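Local structure of alpha-galactosidase 1 (Saccharomyces cerevisiae, 3LRL) at residues A[70-75]-A[111-116]; A[119-124]-A[149-154]; A[165-170]-A[181-186]. The protein catalyses the hydrolysis of terminal, non-reducing alpha-D-galactose residues from alpha-D-galactosides, including galactose oligosaccharides, galactomannans and galactolipids. The protein carries 1 engineered substitution. All blocks are in the same frame, centred on the assembly; numbering follows the deposited sequence.

Contact 1: residues A[70-75]-A[111-116]. With GLA (alpha-D-galactopyranose), chain D.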
loop_
_atom_site.group_PDB
_atom_site.type_symbol
_atom_site.label_atom_id
_atom_site.label_comp_id
_atom_site.label_asym_id
_atom_site.label_seq_id
_atom_site.Cartn_x
_atom_site.Cartn_y
_atom_site.Cartn_z
ATOM N N ILE A 70 15.381 -33.569 -1.265
ATOM C CA ILE A 70 14.798 -32.770 -0.192
ATOM C C ILE A 70 13.566 -33.407 0.440
ATOM O O ILE A 70 12.523 -33.505 -0.195
ATOM C CB ILE A 70 14.468 -31.347 -0.657
ATOM C CG1 ILE A 70 15.687 -30.702 -1.335
ATOM C CG2 ILE A 70 13.990 -30.519 0.536
ATOM C CD1 ILE A 70 15.358 -29.574 -2.331
ATOM N N LEU A 71 13.704 -33.825 1.694
ATOM C CA LEU A 71 12.587 -34.290 2.502
ATOM C C LEU A 71 11.818 -33.076 3.005
ATOM O O LEU A 71 12.414 -32.108 3.499
ATOM C CB LEU A 71 13.064 -35.174 3.667
ATOM C CG LEU A 71 11.995 -35.732 4.622
ATOM C CD1 LEU A 71 10.901 -36.586 3.927
ATOM C CD2 LEU A 71 12.629 -36.510 5.761
ATOM N N ASP A 72 10.495 -33.127 2.869
ATOM C CA ASP A 72 9.644 -31.967 3.100
ATOM C C ASP A 72 8.874 -32.162 4.411
ATOM O O ASP A 72 9.342 -32.873 5.297
ATOM C CB ASP A 72 8.732 -31.727 1.883
ATOM C CG ASP A 72 8.266 -30.285 1.773
ATOM O OD1 ASP A 72 8.920 -29.489 1.053
ATOM O OD2 ASP A 72 7.251 -29.946 2.427
ATOM N N ASP A 73 7.706 -31.547 4.540
ATOM C CA ASP A 73 6.937 -31.576 5.789
ATOM C C ASP A 73 6.610 -32.992 6.279
ATOM O O ASP A 73 6.841 -33.982 5.572
ATOM C CB ASP A 73 5.636 -30.797 5.587
ATOM C CG ASP A 73 5.180 -30.064 6.825
ATOM O OD1 ASP A 73 5.506 -30.453 7.962
ATOM O OD2 ASP A 73 4.458 -29.078 6.642
ATOM N N CYS A 74 6.078 -33.066 7.501
ATOM C CA CYS A 74 5.480 -34.291 8.094
ATOM C C CYS A 74 6.436 -35.409 8.442
ATOM O O CYS A 74 6.034 -36.563 8.444
ATOM C CB CYS A 74 4.395 -34.885 7.184
ATOM S SG CYS A 74 3.454 -33.695 6.226
ATOM N N TRP A 75 7.690 -35.089 8.722
ATOM C CA TRP A 75 8.677 -36.119 9.008
ATOM C C TRP A 75 8.870 -36.408 10.501
ATOM O O TRP A 75 9.448 -37.424 10.870
ATOM C CB TRP A 75 10.003 -35.720 8.390
ATOM C CG TRP A 75 10.569 -34.468 8.959
ATOM C CD1 TRP A 75 10.381 -33.205 8.490
ATOM C CD2 TRP A 75 11.423 -34.346 10.120
ATOM N NE1 TRP A 75 11.063 -32.302 9.273
ATOM C CE2 TRP A 75 11.719 -32.971 10.273
ATOM C CE3 TRP A 75 11.983 -35.267 11.025
ATOM C CZ2 TRP A 75 12.540 -32.488 11.298
ATOM C CZ3 TRP A 75 12.795 -34.791 12.042
ATOM C CH2 TRP A 75 13.066 -33.403 12.171
ATOM N N GLY A 111 18.411 -32.841 1.856
ATOM C CA GLY A 111 17.643 -31.699 2.356
ATOM C C GLY A 111 16.576 -32.072 3.364
ATOM O O GLY A 111 15.948 -33.153 3.283
ATOM N N MET A 112 16.390 -31.202 4.352
ATOM C CA MET A 112 15.254 -31.339 5.272
ATOM C C MET A 112 14.470 -30.047 5.334
ATOM O O MET A 112 14.789 -29.079 4.650
ATOM C CB MET A 112 15.671 -31.818 6.659
ATOM C CG MET A 112 16.167 -33.265 6.701
ATOM S SD MET A 112 16.345 -33.979 8.364
ATOM C CE MET A 112 14.668 -34.236 8.882
ATOM N N TYR A 113 13.421 -30.056 6.142
ATOM C CA TYR A 113 12.447 -28.991 6.164
ATOM C C TYR A 113 12.039 -28.652 7.611
ATOM O O TYR A 113 11.914 -29.540 8.491
ATOM C CB TYR A 113 11.229 -29.410 5.315
ATOM C CG TYR A 113 9.983 -28.615 5.561
ATOM C CD1 TYR A 113 9.164 -28.883 6.670
ATOM C CD2 TYR A 113 9.619 -27.585 4.704
ATOM C CE1 TYR A 113 8.031 -28.142 6.919
ATOM C CE2 TYR A 113 8.481 -26.840 4.940
ATOM C CZ TYR A 113 7.695 -27.125 6.043
ATOM O OH TYR A 113 6.577 -26.370 6.276
ATOM N N SER A 114 11.828 -27.354 7.839
ATOM C CA SER A 114 11.098 -26.855 9.019
ATOM C C SER A 114 10.360 -25.558 8.637
ATOM O O SER A 114 10.340 -25.169 7.466
ATOM C CB SER A 114 12.045 -26.602 10.192
ATOM O OG SER A 114 11.304 -26.551 11.406
ATOM N N SER A 115 9.776 -24.890 9.631
ATOM C CA SER A 115 9.117 -23.610 9.426
ATOM C C SER A 115 9.555 -22.596 10.488
ATOM O O SER A 115 9.662 -22.935 11.683
ATOM C CB SER A 115 7.586 -23.812 9.434
ATOM O OG SER A 115 6.880 -22.601 9.250
ATOM N N ALA A 116 9.822 -21.363 10.048
ATOM C CA ALA A 116 10.033 -20.216 10.952
ATOM C C ALA A 116 8.707 -19.811 11.601
ATOM O O ALA A 116 8.175 -18.720 11.388
ATOM C CB ALA A 116 10.630 -19.058 10.217
HETATM C C1 GLA D . 4.131 -24.025 1.704
HETATM C C2 GLA D . 5.417 -23.851 0.838
HETATM C C3 GLA D . 6.049 -25.240 0.596
HETATM C C4 GLA D . 5.997 -26.235 1.805
HETATM C C5 GLA D . 4.646 -26.258 2.529
HETATM C C6 GLA D . 4.713 -27.104 3.806
HETATM O O2 GLA D . 5.168 -23.095 -0.392
HETATM O O3 GLA D . 7.361 -25.080 0.106
HETATM O O4 GLA D . 6.987 -25.987 2.780
HETATM O O5 GLA D . 4.281 -24.909 2.830
HETATM O O6 GLA D . 4.053 -28.356 3.694
HETATM O O HOH W 1 12.529 -32.769 6.301
#

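Contact 2: residues A[119-124]-A[149-154]. With GLA (alpha-D-galactopyranose), chain D; GLC (alpha-D-glucopyranose), chain B.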
loop_
_atom_site.group_PDB
_atom_site.type_symbol
_atom_site.label_atom_id
_atom_site.label_comp_id
_atom_site.label_asym_id
_atom_site.label_seq_id
_atom_site.Cartn_x
_atom_site.Cartn_y
_atom_site.Cartn_z
ATOM N N TYR A 119 4.493 -23.913 14.222
ATOM C CA TYR A 119 4.228 -25.207 13.608
ATOM C C TYR A 119 4.724 -25.127 12.177
ATOM O O TYR A 119 4.941 -24.019 11.646
ATOM C CB TYR A 119 2.719 -25.549 13.651
ATOM C CG TYR A 119 2.142 -25.584 15.053
ATOM C CD1 TYR A 119 1.427 -24.503 15.559
ATOM C CD2 TYR A 119 2.337 -26.691 15.881
ATOM C CE1 TYR A 119 0.909 -24.520 16.858
ATOM C CE2 TYR A 119 1.828 -26.731 17.191
ATOM C CZ TYR A 119 1.113 -25.641 17.674
ATOM O OH TYR A 119 0.603 -25.673 18.965
ATOM N N THR A 120 4.910 -26.288 11.558
ATOM C CA THR A 120 5.098 -26.345 10.118
ATOM C C THR A 120 3.730 -26.147 9.449
ATOM O O THR A 120 2.688 -26.142 10.124
ATOM C CB THR A 120 5.760 -27.680 9.680
ATOM O OG1 THR A 120 4.875 -28.773 9.938
ATOM C CG2 THR A 120 7.091 -27.915 10.414
ATOM N N CYS A 121 3.701 -25.976 8.134
ATOM C CA CYS A 121 2.401 -25.774 7.460
ATOM C C CYS A 121 1.417 -26.913 7.661
ATOM O O CYS A 121 0.225 -26.672 7.742
ATOM C CB CYS A 121 2.564 -25.463 5.980
ATOM S SG CYS A 121 3.594 -24.033 5.678
ATOM N N ALA A 122 1.909 -28.146 7.774
ATOM C CA ALA A 122 1.048 -29.313 8.036
ATOM C C ALA A 122 0.853 -29.600 9.532
ATOM O O ALA A 122 0.280 -30.626 9.905
ATOM C CB ALA A 122 1.576 -30.538 7.322
ATOM N N GLY A 123 1.349 -28.701 10.385
ATOM C CA GLY A 123 1.055 -28.750 11.825
ATOM C C GLY A 123 2.035 -29.502 12.702
ATOM O O GLY A 123 1.756 -29.766 13.885
ATOM N N TYR A 124 3.190 -29.828 12.144
ATOM C CA TYR A 124 4.250 -30.468 12.925
ATOM C C TYR A 124 5.057 -29.414 13.695
ATOM O O TYR A 124 4.851 -28.230 13.494
ATOM C CB TYR A 124 5.112 -31.374 12.025
ATOM C CG TYR A 124 4.317 -32.560 11.506
ATOM C CD1 TYR A 124 3.399 -32.408 10.462
ATOM C CD2 TYR A 124 4.438 -33.812 12.095
ATOM C CE1 TYR A 124 2.629 -33.483 10.005
ATOM C CE2 TYR A 124 3.693 -34.902 11.641
ATOM C CZ TYR A 124 2.783 -34.728 10.600
ATOM O OH TYR A 124 2.048 -35.803 10.144
ATOM N N ASP A 149 10.292 -22.727 6.060
ATOM C CA ASP A 149 8.956 -22.231 5.703
ATOM C C ASP A 149 8.525 -20.992 6.521
ATOM O O ASP A 149 9.329 -20.442 7.282
ATOM C CB ASP A 149 7.950 -23.385 5.856
ATOM C CG ASP A 149 6.839 -23.357 4.815
ATOM O OD1 ASP A 149 6.296 -22.270 4.514
ATOM O OD2 ASP A 149 6.493 -24.443 4.317
ATOM N N ASN A 150 7.261 -20.568 6.370
ATOM C CA ASN A 150 6.757 -19.326 6.985
ATOM C C ASN A 150 5.345 -19.420 7.585
ATOM O O ASN A 150 4.658 -18.408 7.786
ATOM C CB ASN A 150 6.831 -18.202 5.959
ATOM C CG ASN A 150 6.474 -16.815 6.533
ATOM O OD1 ASN A 150 6.837 -16.459 7.650
ATOM N ND2 ASN A 150 5.781 -16.033 5.741
ATOM N N CYS A 151 4.912 -20.640 7.863
ATOM C CA CYS A 151 3.619 -20.880 8.502
ATOM C C CYS A 151 3.705 -20.650 10.012
ATOM O O CYS A 151 4.731 -20.935 10.633
ATOM C CB CYS A 151 3.112 -22.295 8.177
ATOM S SG CYS A 151 2.523 -22.467 6.442
ATOM N N TYR A 152 2.622 -20.113 10.573
ATOM C CA TYR A 152 2.451 -19.892 12.012
ATOM C C TYR A 152 3.627 -19.114 12.613
ATOM O O TYR A 152 4.226 -19.516 13.606
ATOM C CB TYR A 152 2.156 -21.231 12.745
ATOM C CG TYR A 152 0.998 -21.973 12.110
ATOM C CD1 TYR A 152 1.216 -23.096 11.299
ATOM C CD2 TYR A 152 -0.318 -21.527 12.287
ATOM C CE1 TYR A 152 0.146 -23.763 10.682
ATOM C CE2 TYR A 152 -1.386 -22.172 11.681
ATOM C CZ TYR A 152 -1.152 -23.287 10.880
ATOM O OH TYR A 152 -2.228 -23.909 10.277
ATOM N N ASN A 153 3.936 -17.981 12.000
ATOM C CA ASN A 153 5.107 -17.198 12.394
ATOM C C ASN A 153 4.877 -16.267 13.582
ATOM O O ASN A 153 5.752 -15.483 13.937
ATOM C CB ASN A 153 5.673 -16.441 11.194
ATOM C CG ASN A 153 4.641 -15.558 10.520
ATOM O OD1 ASN A 153 3.736 -15.031 11.175
ATOM N ND2 ASN A 153 4.780 -15.380 9.209
ATOM N N LYS A 154 3.693 -16.375 14.185
ATOM C CA LYS A 154 3.330 -15.691 15.446
ATOM C C LYS A 154 3.443 -14.172 15.380
ATOM O O LYS A 154 3.962 -13.533 16.300
ATOM C CB LYS A 154 4.140 -16.251 16.628
ATOM C CG LYS A 154 3.909 -17.740 16.888
ATOM C CD LYS A 154 5.028 -18.362 17.718
ATOM C CE LYS A 154 4.645 -18.425 19.180
ATOM N NZ LYS A 154 5.793 -18.849 20.044
HETATM C C1 GLA D . 4.131 -24.025 1.704
HETATM C C2 GLA D . 5.417 -23.851 0.838
HETATM C C3 GLA D . 6.049 -25.240 0.596
HETATM C C4 GLA D . 5.997 -26.235 1.805
HETATM C C5 GLA D . 4.646 -26.258 2.529
HETATM C C6 GLA D . 4.713 -27.104 3.806
HETATM O O2 GLA D . 5.168 -23.095 -0.392
HETATM O O3 GLA D . 7.361 -25.080 0.106
HETATM O O4 GLA D . 6.987 -25.987 2.780
HETATM O O5 GLA D . 4.281 -24.909 2.830
HETATM O O6 GLA D . 4.053 -28.356 3.694
HETATM C C1 GLC B . -0.959 -24.181 3.722
HETATM C C2 GLC B . -1.848 -22.930 3.540
HETATM C C3 GLC B . -1.473 -22.038 2.351
HETATM C C4 GLC B . 0.047 -21.883 2.279
HETATM C C5 GLC B . 0.689 -23.255 2.119
HETATM C C6 GLC B . 2.191 -23.041 2.115
HETATM O O1 GLC B . -0.756 -24.366 5.106
HETATM O O2 GLC B . -3.211 -23.318 3.446
HETATM O O3 GLC B . -2.065 -20.782 2.540
HETATM O O4 GLC B . 0.490 -21.069 1.210
HETATM O O5 GLC B . 0.350 -24.164 3.162
HETATM O O6 GLC B . 2.782 -23.970 1.246
#

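Contact 3: residues A[165-170]-A[181-186]. Engineered in segment 181-186: Val181 (natural residue Ile). With GLA (alpha-D-galactopyranose), chain D.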
loop_
_atom_site.group_PDB
_atom_site.type_symbol
_atom_site.label_atom_id
_atom_site.label_comp_id
_atom_site.label_asym_id
_atom_site.label_seq_id
_atom_site.Cartn_x
_atom_site.Cartn_y
_atom_site.Cartn_z
ATOM N N HIS A 165 15.080 -10.597 10.487
ATOM C CA HIS A 165 15.600 -11.065 11.763
ATOM C C HIS A 165 15.125 -12.475 12.129
ATOM O O HIS A 165 15.924 -13.285 12.589
ATOM C CB HIS A 165 15.290 -10.050 12.864
ATOM C CG HIS A 165 16.218 -8.865 12.865
ATOM N ND1 HIS A 165 17.593 -8.990 12.960
ATOM C CD2 HIS A 165 15.964 -7.531 12.798
ATOM C CE1 HIS A 165 18.144 -7.788 12.934
ATOM N NE2 HIS A 165 17.179 -6.885 12.850
ATOM N N ARG A 166 13.846 -12.773 11.899
ATOM C CA ARG A 166 13.329 -14.145 12.044
ATOM C C ARG A 166 14.092 -15.192 11.190
ATOM O O ARG A 166 14.477 -16.253 11.689
ATOM C CB ARG A 166 11.812 -14.193 11.786
ATOM C CG ARG A 166 11.149 -15.573 12.043
ATOM C CD ARG A 166 9.615 -15.504 12.102
ATOM N NE ARG A 166 9.055 -14.691 11.023
ATOM C CZ ARG A 166 8.681 -15.157 9.838
ATOM N NH1 ARG A 166 8.753 -16.474 9.552
ATOM N NH2 ARG A 166 8.212 -14.295 8.938
ATOM N N TYR A 167 14.352 -14.860 9.934
ATOM C CA TYR A 167 15.156 -15.693 9.062
ATOM C C TYR A 167 16.670 -15.702 9.323
ATOM O O TYR A 167 17.349 -16.702 9.062
ATOM C CB TYR A 167 14.807 -15.416 7.601
ATOM C CG TYR A 167 13.479 -16.067 7.288
ATOM C CD1 TYR A 167 12.290 -15.307 7.257
ATOM C CD2 TYR A 167 13.383 -17.464 7.127
ATOM C CE1 TYR A 167 11.065 -15.919 7.025
ATOM C CE2 TYR A 167 12.140 -18.075 6.884
ATOM C CZ TYR A 167 10.998 -17.284 6.836
ATOM O OH TYR A 167 9.778 -17.850 6.610
ATOM N N LYS A 168 17.185 -14.594 9.844
ATOM C CA LYS A 168 18.579 -14.493 10.213
ATOM C C LYS A 168 18.867 -15.390 11.415
ATOM O O LYS A 168 19.982 -15.917 11.555
ATOM C CB LYS A 168 18.943 -13.042 10.519
ATOM C CG LYS A 168 20.403 -12.845 10.855
ATOM C CD LYS A 168 20.728 -11.371 11.008
ATOM C CE LYS A 168 22.223 -11.168 11.081
ATOM N NZ LYS A 168 22.646 -11.528 12.440
ATOM N N ALA A 169 17.865 -15.561 12.268
ATOM C CA ALA A 169 17.999 -16.384 13.470
ATOM C C ALA A 169 18.351 -17.849 13.176
ATOM O O ALA A 169 19.265 -18.394 13.811
ATOM C CB ALA A 169 16.757 -16.252 14.377
ATOM N N MET A 170 17.656 -18.475 12.220
ATOM C CA MET A 170 18.049 -19.792 11.695
ATOM C C MET A 170 19.376 -19.765 10.887
ATOM O O MET A 170 20.188 -20.696 10.985
ATOM C CB MET A 170 16.934 -20.438 10.855
ATOM C CG MET A 170 17.224 -21.910 10.446
ATOM S SD MET A 170 17.694 -23.005 11.839
ATOM C CE MET A 170 16.099 -23.437 12.535
ATOM N N VAL A 181 25.437 -25.800 5.325
ATOM C CA VAL A 181 24.042 -26.077 5.011
ATOM C C VAL A 181 23.590 -25.042 3.982
ATOM O O VAL A 181 23.665 -23.820 4.230
ATOM C CB VAL A 181 23.132 -26.125 6.301
ATOM C CG1 VAL A 181 21.629 -26.208 5.957
ATOM C CG2 VAL A 181 23.496 -27.319 7.215
ATOM N N PHE A 182 23.192 -25.516 2.809
ATOM C CA PHE A 182 22.533 -24.672 1.827
ATOM C C PHE A 182 21.207 -24.212 2.447
ATOM O O PHE A 182 20.416 -25.035 2.909
ATOM C CB PHE A 182 22.261 -25.468 0.553
ATOM C CG PHE A 182 21.866 -24.620 -0.625
ATOM C CD1 PHE A 182 20.606 -24.023 -0.687
ATOM C CD2 PHE A 182 22.753 -24.432 -1.682
ATOM C CE1 PHE A 182 20.246 -23.244 -1.779
ATOM C CE2 PHE A 182 22.406 -23.664 -2.773
ATOM C CZ PHE A 182 21.147 -23.062 -2.807
ATOM N N TYR A 183 20.994 -22.900 2.485
ATOM C CA TYR A 183 19.870 -22.303 3.203
ATOM C C TYR A 183 18.856 -21.717 2.241
ATOM O O TYR A 183 19.138 -20.760 1.522
ATOM C CB TYR A 183 20.382 -21.227 4.159
ATOM C CG TYR A 183 19.372 -20.673 5.140
ATOM C CD1 TYR A 183 18.338 -21.463 5.655
ATOM C CD2 TYR A 183 19.486 -19.365 5.587
ATOM C CE1 TYR A 183 17.423 -20.951 6.574
ATOM C CE2 TYR A 183 18.570 -18.827 6.502
ATOM C CZ TYR A 183 17.555 -19.623 7.005
ATOM O OH TYR A 183 16.679 -19.063 7.915
ATOM N N SER A 184 17.672 -22.319 2.249
ATOM C CA SER A 184 16.605 -22.027 1.307
ATOM C C SER A 184 15.393 -21.440 2.036
ATOM O O SER A 184 14.663 -22.168 2.709
ATOM C CB SER A 184 16.222 -23.332 0.609
ATOM O OG SER A 184 14.910 -23.286 0.050
ATOM N N LEU A 185 15.202 -20.123 1.910
ATOM C CA LEU A 185 14.039 -19.427 2.494
ATOM C C LEU A 185 12.749 -19.755 1.744
ATOM O O LEU A 185 12.729 -19.811 0.507
ATOM C CB LEU A 185 14.257 -17.912 2.516
ATOM C CG LEU A 185 14.964 -17.179 3.666
ATOM C CD1 LEU A 185 16.126 -17.931 4.264
ATOM C CD2 LEU A 185 15.389 -15.741 3.245
ATOM N N CYS A 186 11.687 -19.990 2.510
ATOM C CA CYS A 186 10.336 -20.210 1.986
ATOM C C CYS A 186 9.375 -19.281 2.739
ATOM O O CYS A 186 8.666 -19.701 3.645
ATOM C CB CYS A 186 9.960 -21.682 2.143
ATOM S SG CYS A 186 8.420 -22.212 1.374
HETATM C C1 GLA D . 4.131 -24.025 1.704
HETATM C C2 GLA D . 5.417 -23.851 0.838
HETATM C C3 GLA D . 6.049 -25.240 0.596
HETATM C C4 GLA D . 5.997 -26.235 1.805
HETATM C C5 GLA D . 4.646 -26.258 2.529
HETATM C C6 GLA D . 4.713 -27.104 3.806
HETATM O O2 GLA D . 5.168 -23.095 -0.392
HETATM O O3 GLA D . 7.361 -25.080 0.106
HETATM O O4 GLA D . 6.987 -25.987 2.780
HETATM O O5 GLA D . 4.281 -24.909 2.830
HETATM O O6 GLA D . 4.053 -28.356 3.694
#

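Contact 1: residues A[70-75]-A[111-116]
OD2 of Asp73, whose carboxylate leans on the ring of Tyr113, is gripped by two groups: O6 of the bound galactose donates to Asp73 OD2 at 3.1 Å, and the backbone N of Ala122 reaches the same oxygen. Asp73 OD1 takes the backbone N of Cys74 at 2.7 Å, from the anti side and somewhat out of the carboxylate plane, and also pairs with OG1 of Thr120. With both oxygens tied, the rotation of this substrate-binding carboxylate is fixed. Asp73 CG lies 3.4 Å from CE1 of Tyr113, the carboxylate and ring planes being 38° apart.

Asp72, the second substrate-binding aspartate, comes over one face of the same ring, with its OD2 4.0 Å above the plane and offset toward the rim. That oxygen accepts a bond from Asp73 N, which lies over the same face, while Asp72 OD1 forms a salt bridge with Lys147. The tyrosine is swung toward this loop by a chi1 of 163°, which sets CG anti to the backbone N; its hydroxyl is hydrogen-bonded to OD2 of the nucleophile Asp149.

Farther from the sugar, Met112 bends at chi3 (73°) and lays CE almost over the centre of the Trp75 six-membered ring, 3.3 Å from the centroid. This is a CH-pi contact, with SD higher above the same face in a Met-aromatic arrangement. Trp75 NE1 also donates to Tyr113 O at 3.0 Å, pinning the indole to the strand.

A hydrogen bond from Leu71 N to Gly111 O, at 2.8 Å, follows the parallel bridge between Ile70 and Gly111. The contact thus sits where strands 68-70 and 109-115 of the TIM barrel meet, with strand 145-149 next in the sheet, helix 96-105 reaching Leu71 and Met112 through Met96, and Trp37 of helix 37-40 against both aspartates.

Contact 2: residues A[119-124]-A[149-154]
Tyr119 and Tyr152 form a T-shaped pair beside the disulfide that ties together two loops following strands of the TIM barrel. The edge of the Tyr119 ring is turned to the face of Tyr152, with the planes at 87° and the centroids 6.0 Å apart. Tyr119 CB supports the pair by touching Tyr152 CD1 at 3.7 Å. The hydroxyl of Tyr152 bonds to the N of Val19 of a second subunit, and Pro21 of that subunit packs on Tyr119, so the aromatic pair belongs to the tetramer interface as well.

On the sugar side, Cys121 and Cys151 are joined SG to SG at 2.0 Å, with a torsion of 92° about the S-S bond. In Cys121 SG stands beside the backbone N, anti to the carbonyl carbon (chi1 -57°), and Cys151 is similar, which turns the two sulfurs to each other. Cys121 SG lies over one face of the carboxylate of the nucleophile Asp149, 3.2 Å from its OD2. The distance from Cys121 SG to GLA O5 of the bound galactose is 3.1 Å; the disulfide is therefore part of the wall of the active site.

Asp149 OD1 accepts the backbone N of Asn150 on its anti lone pair, which helps fix the turn of the carboxylate. Residues Thr120 to Gly123 make a type I beta turn, and Thr120 O points at the edge of the Tyr152 ring, 3.5 Å from CE1.

Contact 3: residues A[165-170]-A[181-186]
The hydroxyl of Tyr183 donates a hydrogen bond to a main-chain carbonyl of the helix, Tyr167 O, at 2.7 Å, in the carbonyl plane on a lone pair. A strand side chain is thereby fastened directly to the helix backbone. The reach comes from a chi1 of -170°, which holds CG anti to the backbone N and sends the ring across to the helix. There the same hydroxyl is 3.3 Å from Met170 CB and lies at the edge of the Tyr167 ring, near CD2. The two tyrosine side chains cross at about a right angle.

Leu185 packs against both of them. Its CG approaches Tyr167 CD2 at 3.8 Å, while its CD1 sits over one face of the Tyr183 ring, toward the rim. The buried hydroxyl of Tyr167 is satisfied by the backbone O of Asp149, at the end of the nucleophile's strand. Cys186 points the other way, away from the helix, and brings SG to 3.3 Å from O3 of the bound galactose.

The axes of helix 165-170 and strand 182-185 run nearly antiparallel, at 157°, and approach to 10.5 Å. They are the second and third elements of a beta-alpha-beta crossover that starts with strand 145-149. Met170 packs on Leu146 and Tyr148 of that strand, and beyond strand 182-185 the sheet continues with strand 203-205, whose Trp204 and Arg205 meet Leu185 and Cys186.

In the fold
All three contacts meet the bound galactose, and their centres lie 11 to 14 Å apart at the C-terminal ends of the parallel strands of one barrel. Asp149 of contact 2 is the hub: its OD2 is 2.7 Å from Tyr113 OH of contact 1, and its backbone O is 2.7 Å from Tyr167 OH of contact 3, so the side chain of the nucleophile is tied to contact 1 and its backbone to contact 3. Thr120 OG1 of contact 2 lies 2.7 Å from Asp73 OD1, helping to position a first-shell residue. Contacts 1 and 3 are joined by Arg166 NH1, 3.0 Å from Ala116 O. Arg205, outside all three, also hydrogen-bonds the galactose.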